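Local structure of hypothetical bacterial 6-phosphogluconolactonase (3SCY) at residues S58-G61 and K62-Y65; L105-G109 and K110-T114. The protein is a putative 6-phosphogluconolactonase, a seven-bladed beta-propeller that probably hydrolyses 6-phosphogluconolactone to 6-phosphogluconate. All coordinates share one frame; numbering follows the deposited sequence.

Interaction 1 of 2, residues S58-G61 and K62-Y65; sequences SADG and KFVY
Ser58 holds the backbone of Phe63 with both its own amide and its hydroxyl at the turn between strands 55-57 and 63-68, the first two strands of a four-stranded antiparallel blade in the beta-propeller. Ser58 N donates to Phe63 O at 2.8 Å, with an N-H...O angle of 163° although the donor stands above the carbonyl plane. Inside this bond the chain reverses through a type I turn, closed by Gly61 N donating to Ser58 O at 3.0 Å; Gly61 takes a positive phi, and after Lys62 the outgoing strand begins at Phe63.

Two side-chain oxygens serve the amides that follow. With chi1 at 59°, Ser58 OG lies between its own backbone N and carbonyl carbon, and from there it accepts from Phe63 N at 3.1 Å along a rather bent path of 143°. The same hydroxyl gives its proton to Asp60 OD1, 2.7 Å from Ser58 OG and met nearly along the carboxylate C-O direction. Asp60 OD1 has a second donor in Lys62 N, 3.0 Å away, which arrives from above the carboxylate plane on a fairly straight bond. Two bonds of different direction therefore hold this oxygen, and they should restrain the carboxylate's rotation.

Lys62 crosses Asp60 at about a right angle, its CB and CG passing beside the carboxylate; the opposite charges at Asp60 OD2 and Lys62 NZ remain 5.2 Å apart, so any attraction is through space and not a salt bridge. Beyond the turn, Tyr65 OH is satisfied by Gly131 O, and Phe63 packs on Leu92 of strand 88-96. The CB of Ser58 comes to the edge of the Tyr65 ring, 4.3 Å from Tyr65 CE2, while Ser58 OG lies near the plane of the Phe63 ring at its edge.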
ATOM      1  N   SER A  58      -9.461   9.339  -2.649  1.00 16.18           N
ATOM      2  CA  SER A  58      -9.497  10.354  -1.615  1.00 17.14           C
ATOM      3  C   SER A  58     -10.449   9.811  -0.515  1.00 22.55           C
ATOM      4  O   SER A  58     -11.241   8.876  -0.763  1.00 21.50           O
ATOM      5  CB  SER A  58      -9.997  11.673  -2.191  1.00 20.34           C
ATOM      6  OG  SER A  58     -11.299  11.489  -2.724  1.00 22.23           O
ATOM      7  N   ALA A  59     -10.382  10.390   0.693  1.00 22.18           N
ATOM      8  CA  ALA A  59     -11.215   9.910   1.797  1.00 23.13           C
ATOM      9  C   ALA A  59     -12.727  10.031   1.507  1.00 27.01           C
ATOM     10  O   ALA A  59     -13.476   9.163   1.950  1.00 29.78           O
ATOM     11  CB  ALA A  59     -10.853  10.664   3.066  1.00 24.32           C
ATOM     12  N   ASP A  60     -13.166  11.018   0.705  1.00 24.76           N
ATOM     13  CA  ASP A  60     -14.581  11.201   0.355  1.00 26.69           C
ATOM     14  C   ASP A  60     -14.992  10.348  -0.886  1.00 30.42           C
ATOM     15  O   ASP A  60     -16.153  10.390  -1.308  1.00 32.88           O
ATOM     16  CB  ASP A  60     -14.900  12.694   0.137  1.00 29.36           C
ATOM     17  CG  ASP A  60     -14.190  13.393  -1.019  1.00 34.76           C
ATOM     18  OD1 ASP A  60     -13.484  12.712  -1.794  1.00 29.28           O
ATOM     19  OD2 ASP A  60     -14.366  14.618  -1.168  1.00 42.54           O
ATOM     20  N   GLY A  61     -14.025   9.647  -1.469  1.00 24.43           N
ATOM     21  CA  GLY A  61     -14.207   8.776  -2.636  1.00 24.56           C
ATOM     22  C   GLY A  61     -14.522   9.501  -3.939  1.00 26.89           C
ATOM     23  O   GLY A  61     -14.985   8.874  -4.894  1.00 29.21           O
ATOM     24  N   LYS A  62     -14.313  10.818  -3.991  1.00 21.03           N
ATOM     25  CA  LYS A  62     -14.621  11.619  -5.169  1.00 20.67           C
ATOM     26  C   LYS A  62     -13.437  11.736  -6.127  1.00 21.02           C
ATOM     27  O   LYS A  62     -13.619  12.179  -7.259  1.00 19.50           O
ATOM     28  CB  LYS A  62     -15.100  13.028  -4.763  1.00 23.83           C
ATOM     29  CG  LYS A  62     -16.384  13.034  -3.917  1.00 35.78           C
ATOM     30  CD  LYS A  62     -17.653  12.821  -4.721  1.00 47.93           C
ATOM     31  CE  LYS A  62     -18.891  12.805  -3.847  1.00 62.49           C
ATOM     32  NZ  LYS A  62     -19.126  14.109  -3.160  1.00 68.12           N
ATOM     33  N   PHE A  63     -12.227  11.379  -5.661  1.00 17.71           N
ATOM     34  CA  PHE A  63     -11.008  11.464  -6.458  1.00 15.66           C
ATOM     35  C   PHE A  63     -10.184  10.237  -6.287  1.00 17.88           C
ATOM     36  O   PHE A  63     -10.294   9.523  -5.288  1.00 18.21           O
ATOM     37  CB  PHE A  63     -10.165  12.697  -6.071  1.00 16.73           C
ATOM     38  CG  PHE A  63     -10.922  13.992  -6.223  1.00 17.62           C
ATOM     39  CD1 PHE A  63     -11.073  14.588  -7.476  1.00 19.83           C
ATOM     40  CD2 PHE A  63     -11.566  14.565  -5.137  1.00 21.64           C
ATOM     41  CE1 PHE A  63     -11.837  15.753  -7.627  1.00 22.01           C
ATOM     42  CE2 PHE A  63     -12.325  15.735  -5.288  1.00 23.93           C
ATOM     43  CZ  PHE A  63     -12.491  16.288  -6.537  1.00 22.61           C
ATOM     44  N   VAL A  64      -9.379   9.941  -7.309  1.00 16.31           N
ATOM     45  CA  VAL A  64      -8.428   8.852  -7.264  1.00 15.14           C
ATOM     46  C   VAL A  64      -7.077   9.400  -7.707  1.00 16.93           C
ATOM     47  O   VAL A  64      -7.015  10.192  -8.665  1.00 18.37           O
ATOM     48  CB  VAL A  64      -8.872   7.634  -8.112  1.00 17.79           C
ATOM     49  CG1 VAL A  64      -7.743   6.609  -8.310  1.00 18.00           C
ATOM     50  CG2 VAL A  64     -10.080   6.970  -7.458  1.00 17.92           C
ATOM     51  N   TYR A  65      -6.007   8.972  -7.030  1.00 15.19           N
ATOM     52  CA  TYR A  65      -4.664   9.391  -7.411  1.00 14.93           C
ATOM     53  C   TYR A  65      -3.854   8.174  -7.654  1.00 16.97           C
ATOM     54  O   TYR A  65      -3.905   7.236  -6.865  1.00 16.93           O
ATOM     55  CB  TYR A  65      -4.015  10.277  -6.330  1.00 15.80           C
ATOM     56  CG  TYR A  65      -4.860  11.489  -6.027  1.00 14.75           C
ATOM     57  CD1 TYR A  65      -4.749  12.650  -6.787  1.00 16.41           C
ATOM     58  CD2 TYR A  65      -5.832  11.451  -5.030  1.00 16.39           C
ATOM     59  CE1 TYR A  65      -5.567  13.756  -6.542  1.00 17.20           C
ATOM     60  CE2 TYR A  65      -6.685  12.531  -4.813  1.00 16.96           C
ATOM     61  CZ  TYR A  65      -6.543  13.690  -5.566  1.00 17.02           C
ATOM     62  OH  TYR A  65      -7.352  14.774  -5.347  1.00 18.34           O
TER

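Interaction 2 of 2, residues L105-G109 and K110-T114; sequences LTTNG and KNIVT
The beta hairpin of strands 102-107 and 111-116 forms the first two strands of a propeller blade, and Thr106 and Val113 are its hydrogen-bonded pair here. The strand segments run antiparallel, with 158° between their directions. Thr106 N reaches Val113 O at 2.9 Å in the carbonyl plane, and Val113 N returns a bond to Thr106 O; their side chains share the sheet face that packs on Val160 of strand 157-162.

At the turn, Asn108 N donates to Asn111 O. The side chain of Asn108 folds back, CG between its backbone N and carbonyl carbon, placing its amide oxygen before two successive backbone amides. Asn111 N lies 2.9 Å from Asn108 OD1, nearly along the extension of its C=O bond, whereas Lys110 N, 3.0 Å from Asn108 OD1, stands 53° out of the amide plane. One side-chain oxygen thus satisfies two N-H groups where the chain reverses. Gly109 N donates nearly straight to Thr107 OG1, 2.9 Å away; a threonine oxygen accepting from the amide two residues on makes this an ST turn. At the backbone angles of Gly109 a beta carbon would collide with Asn108 O, which by itself calls for glycine.

A water donates to Asn108 O on the flank of the turn, while the side-chain nitrogen Asn111 ND2 is hydrogen-bonded to Ala188 O. The face bearing Leu105, Thr107, Ile112 and Thr114 is held by apolar contact. The side chains of Leu105 and Ile112 lie at a slant to each other and touch through Leu105 CD1 and Ile112 CG2, and Leu105 CB touches the methyl of Thr114, whose hydroxyl is engaged by Asn116. With chi1 and chi2 near -70°, Ile112 bends its terminal methyl over the neighbouring strand, where Ile112 CD1 lies 3.5 Å from Thr107 CB.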
ATOM      1  N   LEU A 105       1.676   5.828  -2.649  1.00 15.94           N
ATOM      2  CA  LEU A 105       1.312   7.219  -2.385  1.00 17.97           C
ATOM      3  C   LEU A 105       0.312   7.296  -1.235  1.00 19.26           C
ATOM      4  O   LEU A 105      -0.363   6.299  -0.899  1.00 19.05           O
ATOM      5  CB  LEU A 105       0.857   7.981  -3.667  1.00 20.27           C
ATOM      6  CG  LEU A 105      -0.535   7.744  -4.251  1.00 23.32           C
ATOM      7  CD1 LEU A 105      -0.710   8.568  -5.524  1.00 24.52           C
ATOM      8  CD2 LEU A 105      -0.802   6.271  -4.609  1.00 23.68           C
ATOM      9  N   THR A 106       0.282   8.453  -0.547  1.00 16.46           N
ATOM     10  CA  THR A 106      -0.664   8.658   0.540  1.00 16.54           C
ATOM     11  C   THR A 106      -1.177  10.092   0.467  1.00 19.50           C
ATOM     12  O   THR A 106      -0.656  10.885  -0.315  1.00 19.09           O
ATOM     13  CB  THR A 106      -0.077   8.308   1.919  1.00 22.39           C
ATOM     14  OG1 THR A 106      -1.189   8.163   2.814  1.00 27.31           O
ATOM     15  CG2 THR A 106       0.906   9.367   2.437  1.00 22.43           C
ATOM     16  N   THR A 107      -2.236  10.403   1.215  1.00 17.68           N
ATOM     17  CA  THR A 107      -2.804  11.740   1.208  1.00 18.14           C
ATOM     18  C   THR A 107      -3.307  12.103   2.584  1.00 20.57           C
ATOM     19  O   THR A 107      -3.693  11.219   3.377  1.00 19.13           O
ATOM     20  CB  THR A 107      -3.983  11.823   0.189  1.00 20.94           C
ATOM     21  OG1 THR A 107      -4.419  13.195   0.066  1.00 19.73           O
ATOM     22  CG2 THR A 107      -5.212  10.955   0.589  1.00 19.00           C
ATOM     23  N   ASN A 108      -3.395  13.425   2.842  1.00 19.20           N
ATOM     24  CA  ASN A 108      -4.110  13.907   4.018  1.00 19.91           C
ATOM     25  C   ASN A 108      -5.269  14.807   3.545  1.00 23.35           C
ATOM     26  O   ASN A 108      -5.819  15.534   4.352  1.00 24.34           O
ATOM     27  CB  ASN A 108      -3.190  14.641   4.999  1.00 21.14           C
ATOM     28  CG  ASN A 108      -2.747  16.000   4.516  1.00 24.43           C
ATOM     29  OD1 ASN A 108      -2.729  16.268   3.311  1.00 19.88           O
ATOM     30  ND2 ASN A 108      -2.476  16.906   5.457  1.00 22.17           N
ATOM     31  N   GLY A 109      -5.576  14.801   2.241  1.00 18.76           N
ATOM     32  CA  GLY A 109      -6.646  15.629   1.675  1.00 19.76           C
ATOM     33  C   GLY A 109      -6.162  16.991   1.210  1.00 22.24           C
ATOM     34  O   GLY A 109      -6.847  17.674   0.423  1.00 22.87           O
ATOM     35  N   LYS A 110      -4.974  17.417   1.708  1.00 19.50           N
ATOM     36  CA  LYS A 110      -4.360  18.696   1.335  0.50 19.22           C
ATOM     37  C   LYS A 110      -3.123  18.491   0.467  1.00 19.56           C
ATOM     38  O   LYS A 110      -2.765  19.358  -0.307  1.00 19.55           O
ATOM     39  CB  LYS A 110      -3.980  19.513   2.575  0.50 20.68           C
ATOM     40  CG  LYS A 110      -5.176  19.933   3.409  0.50 23.96           C
ATOM     41  CD  LYS A 110      -4.731  20.673   4.664  0.50 28.16           C
ATOM     42  CE  LYS A 110      -5.902  21.228   5.448  0.50 39.04           C
ATOM     43  NZ  LYS A 110      -6.700  20.149   6.085  0.50 36.58           N
ATOM     44  N   ASN A 111      -2.458  17.341   0.606  1.00 17.62           N
ATOM     45  CA  ASN A 111      -1.267  16.987  -0.137  1.00 16.32           C
ATOM     46  C   ASN A 111      -1.265  15.526  -0.448  1.00 19.09           C
ATOM     47  O   ASN A 111      -1.817  14.729   0.320  1.00 19.32           O
ATOM     48  CB  ASN A 111       0.002  17.275   0.710  1.00 17.13           C
ATOM     49  CG  ASN A 111       0.128  18.732   1.047  1.00 21.29           C
ATOM     50  OD1 ASN A 111       0.609  19.510   0.239  1.00 20.89           O
ATOM     51  ND2 ASN A 111      -0.320  19.134   2.247  1.00 21.78           N
ATOM     52  N   ILE A 112      -0.583  15.179  -1.527  1.00 17.00           N
ATOM     53  CA  ILE A 112      -0.260  13.811  -1.928  1.00 17.63           C
ATOM     54  C   ILE A 112       1.223  13.634  -1.689  1.00 19.78           C
ATOM     55  O   ILE A 112       1.995  14.554  -2.028  1.00 18.75           O
ATOM     56  CB  ILE A 112      -0.593  13.560  -3.439  1.00 21.10           C
ATOM     57  CG1 ILE A 112      -2.102  13.567  -3.712  1.00 23.67           C
ATOM     58  CG2 ILE A 112       0.126  12.268  -4.003  1.00 20.94           C
ATOM     59  CD1 ILE A 112      -2.914  12.362  -3.138  1.00 25.65           C
ATOM     60  N   VAL A 113       1.640  12.453  -1.162  1.00 16.24           N
ATOM     61  CA  VAL A 113       3.061  12.168  -0.999  1.00 16.07           C
ATOM     62  C   VAL A 113       3.349  10.850  -1.717  1.00 17.67           C
ATOM     63  O   VAL A 113       2.582   9.913  -1.542  1.00 17.64           O
ATOM     64  CB  VAL A 113       3.514  12.095   0.495  1.00 18.99           C
ATOM     65  CG1 VAL A 113       5.018  11.915   0.598  1.00 20.48           C
ATOM     66  CG2 VAL A 113       3.083  13.332   1.272  1.00 18.40           C
ATOM     67  N   THR A 114       4.417  10.777  -2.516  1.00 17.48           N
ATOM     68  CA  THR A 114       4.843   9.538  -3.161  1.00 17.03           C
ATOM     69  C   THR A 114       6.110   8.980  -2.531  1.00 19.63           C
ATOM     70  O   THR A 114       6.990   9.744  -2.099  1.00 18.80           O
ATOM     71  CB  THR A 114       5.097   9.723  -4.677  1.00 20.61           C
ATOM     72  OG1 THR A 114       6.196  10.605  -4.886  1.00 22.27           O
ATOM     73  CG2 THR A 114       3.885  10.213  -5.416  1.00 22.59           C
TER
HETATM   74  O   HOH W   1      -7.890  17.660   4.398  1.00 47.45           O

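In the fold
Interactions 1 and 2 occupy corresponding positions in two consecutive four-stranded blades: each spans the turn between the first and second strands. Their centres are 11 Å apart, and the blades meet directly. Tyr65 CG lies 3.6 Å from Ile112 CD1, and Tyr65 O is 3.7 Å from Leu105 CD1, so the second strand of one blade packs against the hairpin face of the next. In each turn one side-chain oxygen takes two donors, from Asp60 in 58-65 and from Asn108 in 105-114. Neither contact includes Gln302 or Leu342, the residues at the sodium site, which belong to other blades.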